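Spermidine/putrescine ABC transporter, periplasmic binding protein (Treponema pallidum, PDB 2V84) probably binds polyamines such as spermidine and putrescine as the periplasmic receptor lipoprotein of an ABC transporter. Local coordinates at residues 99-104 and 278-283. Residues are numbered along the deposited sequence; the frame is centred on the assembly and turned at random.
Sequences SKIPNV and FFLEPA
Ile-101 meets Leu-280 at the edge of the apolar part of the contact, where its branch methyl CG2 lies 4.5 Å from Leu-280 CD1, a loose approach. The Ile-101 side chain also touches Ile-96, and His-273 and Asn-277 of helix 269-279. Ile-101 O accepts a 3.0 Å backbone bond from Val-104 N that closes the turn around Asn-103.

Asn-103 gives the largest share of the buried surface, with Leu-280 next: the CA atoms of Asn-103 and Leu-280 are 5.8 Å apart, and their two CB atoms touch at 3.8 Å. With CG anti to the carbonyl carbon (chi1 -67°), the amide reaches past Leu-280 to the end of helix 269-279. There Asn-103 ND2 donates to the carbonyl of Asn-277, its stronger partner, and weakly to Glu-281 OE1, 3.1 Å away, a bond bent to 141° at the hydrogen. Amide and carboxylate planes stand 86° apart, so the two groups do not pair side by side. Glu-281 gets there because its chain bends at chi2, bringing the carboxylate back although CB points away from the loop.

The Val-104 side chain touches Met-121 and Val-125, while its backbone N is 4.2 Å from Leu-280 CD1. Leu-280 also rests on Val-125, so it lies between the loop and strand 125-137, with Leu-280 CD1 3.9 Å from Asn-103 O.

Glu-281 occupies the N-cap position of helix 282-292. The contact thus packs a 3-10 turn against a helix-to-helix junction, within the two-lobed fold of the extracellular solute-binding proteins and away from the predicted spermidine site.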
ATOM      1  N   SER A  99      21.035 -13.509   7.929  1.00 29.31           N
ATOM      2  CA  SER A  99      22.174 -13.279   8.822  1.00 29.28           C
ATOM      3  C   SER A  99      22.819 -11.943   8.445  1.00 29.07           C
ATOM      4  O   SER A  99      23.502 -11.328   9.263  1.00 29.67           O
ATOM      5  CB  SER A  99      23.198 -14.428   8.784  1.00 29.22           C
ATOM      6  OG  SER A  99      23.881 -14.462   7.541  1.00 29.56           O
ATOM      7  N   LYS A 100      22.557 -11.469   7.230  1.00 27.62           N
ATOM      8  CA  LYS A 100      23.118 -10.189   6.783  1.00 26.75           C
ATOM      9  C   LYS A 100      22.154  -9.029   7.052  1.00 25.99           C
ATOM     10  O   LYS A 100      22.411  -7.878   6.676  1.00 25.22           O
ATOM     11  CB  LYS A 100      23.486 -10.255   5.314  1.00 26.85           C
ATOM     12  CG  LYS A 100      24.724 -11.126   5.045  1.00 29.25           C
ATOM     13  CD  LYS A 100      25.106 -11.077   3.577  1.00 34.58           C
ATOM     14  CE  LYS A 100      26.471 -11.730   3.384  1.00 37.79           C
ATOM     15  NZ  LYS A 100      26.829 -11.850   1.941  1.00 40.63           N
ATOM     16  N   ILE A 101      21.040  -9.349   7.697  1.00 25.44           N
ATOM     17  CA  ILE A 101      20.032  -8.350   8.035  1.00 24.99           C
ATOM     18  C   ILE A 101      19.622  -8.494   9.497  1.00 24.73           C
ATOM     19  O   ILE A 101      18.467  -8.760   9.782  1.00 24.80           O
ATOM     20  CB  ILE A 101      18.774  -8.459   7.143  1.00 25.15           C
ATOM     21  CG1 ILE A 101      19.163  -8.564   5.668  1.00 23.71           C
ATOM     22  CG2 ILE A 101      17.874  -7.228   7.358  1.00 24.66           C
ATOM     23  CD1 ILE A 101      17.976  -8.938   4.764  1.00 25.92           C
ATOM     24  N   PRO A 102      20.566  -8.293  10.430  1.00 24.68           N
ATOM     25  CA  PRO A 102      20.245  -8.485  11.846  1.00 24.13           C
ATOM     26  C   PRO A 102      19.070  -7.616  12.330  1.00 24.11           C
ATOM     27  O   PRO A 102      18.381  -8.004  13.286  1.00 24.83           O
ATOM     28  CB  PRO A 102      21.549  -8.103  12.553  1.00 23.58           C
ATOM     29  CG  PRO A 102      22.280  -7.249  11.577  1.00 24.36           C
ATOM     30  CD  PRO A 102      21.971  -7.893  10.257  1.00 25.28           C
ATOM     31  N   ASN A 103      18.845  -6.468  11.681  1.00 24.29           N
ATOM     32  CA  ASN A 103      17.766  -5.537  12.068  1.00 24.34           C
ATOM     33  C   ASN A 103      16.358  -6.052  11.748  1.00 25.20           C
ATOM     34  O   ASN A 103      15.346  -5.421  12.096  1.00 25.59           O
ATOM     35  CB  ASN A 103      17.987  -4.163  11.427  1.00 24.44           C
ATOM     36  CG  ASN A 103      19.209  -3.459  11.968  1.00 23.50           C
ATOM     37  OD1 ASN A 103      19.590  -3.687  13.106  1.00 23.45           O
ATOM     38  ND2 ASN A 103      19.848  -2.616  11.143  1.00 23.71           N
ATOM     39  N   VAL A 104      16.303  -7.221  11.121  1.00 26.35           N
ATOM     40  CA  VAL A 104      15.072  -7.999  10.928  1.00 27.80           C
ATOM     41  C   VAL A 104      14.461  -8.330  12.312  1.00 28.25           C
ATOM     42  O   VAL A 104      13.261  -8.616  12.431  1.00 27.77           O
ATOM     43  CB  VAL A 104      15.406  -9.205   9.976  1.00 29.24           C
ATOM     44  CG1 VAL A 104      15.646 -10.554  10.693  1.00 27.90           C
ATOM     45  CG2 VAL A 104      14.546  -9.262   8.748  1.00 30.73           C
ATOM     46  N   PHE A 278      19.986  -1.344   6.576  1.00 25.52           N
ATOM     47  CA  PHE A 278      20.078   0.105   6.815  1.00 26.31           C
ATOM     48  C   PHE A 278      18.677   0.717   7.020  1.00 26.60           C
ATOM     49  O   PHE A 278      18.438   1.491   7.949  1.00 26.82           O
ATOM     50  CB  PHE A 278      20.801   0.751   5.620  1.00 26.69           C
ATOM     51  CG  PHE A 278      20.792   2.261   5.613  1.00 28.70           C
ATOM     52  CD1 PHE A 278      19.746   2.969   5.001  1.00 30.35           C
ATOM     53  CD2 PHE A 278      21.864   2.978   6.140  1.00 30.73           C
ATOM     54  CE1 PHE A 278      19.754   4.382   4.967  1.00 28.95           C
ATOM     55  CE2 PHE A 278      21.883   4.390   6.105  1.00 30.31           C
ATOM     56  CZ  PHE A 278      20.829   5.082   5.518  1.00 29.10           C
ATOM     57  N   PHE A 279      17.753   0.340   6.157  1.00 26.87           N
ATOM     58  CA  PHE A 279      16.396   0.901   6.169  1.00 28.01           C
ATOM     59  C   PHE A 279      15.676   0.569   7.475  1.00 28.42           C
ATOM     60  O   PHE A 279      14.888   1.366   7.997  1.00 28.03           O
ATOM     61  CB  PHE A 279      15.650   0.346   4.959  1.00 27.76           C
ATOM     62  CG  PHE A 279      14.371   1.047   4.649  1.00 28.72           C
ATOM     63  CD1 PHE A 279      14.370   2.253   3.940  1.00 30.14           C
ATOM     64  CD2 PHE A 279      13.158   0.481   5.033  1.00 28.09           C
ATOM     65  CE1 PHE A 279      13.156   2.899   3.640  1.00 28.03           C
ATOM     66  CE2 PHE A 279      11.944   1.109   4.724  1.00 29.69           C
ATOM     67  CZ  PHE A 279      11.956   2.328   4.034  1.00 29.07           C
ATOM     68  N   LEU A 280      15.975  -0.617   8.009  1.00 29.10           N
ATOM     69  CA  LEU A 280      15.386  -1.082   9.265  1.00 29.14           C
ATOM     70  C   LEU A 280      16.128  -0.621  10.532  1.00 29.82           C
ATOM     71  O   LEU A 280      15.737  -1.000  11.632  1.00 30.29           O
ATOM     72  CB  LEU A 280      15.248  -2.605   9.281  1.00 28.86           C
ATOM     73  CG  LEU A 280      14.235  -3.219   8.295  1.00 27.09           C
ATOM     74  CD1 LEU A 280      14.302  -4.736   8.391  1.00 27.64           C
ATOM     75  CD2 LEU A 280      12.823  -2.715   8.510  1.00 24.69           C
ATOM     76  N   GLU A 281      17.190   0.167  10.376  1.00 30.55           N
ATOM     77  CA  GLU A 281      17.783   0.861  11.520  1.00 31.46           C
ATOM     78  C   GLU A 281      16.717   1.807  12.082  1.00 31.39           C
ATOM     79  O   GLU A 281      16.104   2.528  11.315  1.00 31.57           O
ATOM     80  CB  GLU A 281      19.023   1.642  11.095  1.00 31.89           C
ATOM     81  CG  GLU A 281      20.059   1.806  12.190  1.00 35.81           C
ATOM     82  CD  GLU A 281      20.740   0.505  12.592  1.00 37.62           C
ATOM     83  OE1 GLU A 281      21.522  -0.054  11.769  1.00 40.38           O
ATOM     84  OE2 GLU A 281      20.524   0.066  13.752  1.00 38.93           O
ATOM     85  N   PRO A 282      16.486   1.782  13.409  1.00 31.87           N
ATOM     86  CA  PRO A 282      15.376   2.486  14.081  1.00 31.92           C
ATOM     87  C   PRO A 282      15.197   3.952  13.706  1.00 32.27           C
ATOM     88  O   PRO A 282      14.069   4.381  13.435  1.00 32.42           O
ATOM     89  CB  PRO A 282      15.752   2.362  15.555  1.00 32.65           C
ATOM     90  CG  PRO A 282      16.445   1.050  15.611  1.00 32.09           C
ATOM     91  CD  PRO A 282      17.290   1.027  14.386  1.00 31.83           C
ATOM     92  N   ALA A 283      16.298   4.711  13.707  1.00 32.62           N
ATOM     93  CA  ALA A 283      16.249   6.128  13.346  1.00 32.39           C
ATOM     94  C   ALA A 283      15.957   6.350  11.871  1.00 31.93           C
ATOM     95  O   ALA A 283      15.270   7.316  11.504  1.00 31.89           O
ATOM     96  CB  ALA A 283      17.545   6.833  13.745  1.00 32.27           C
TER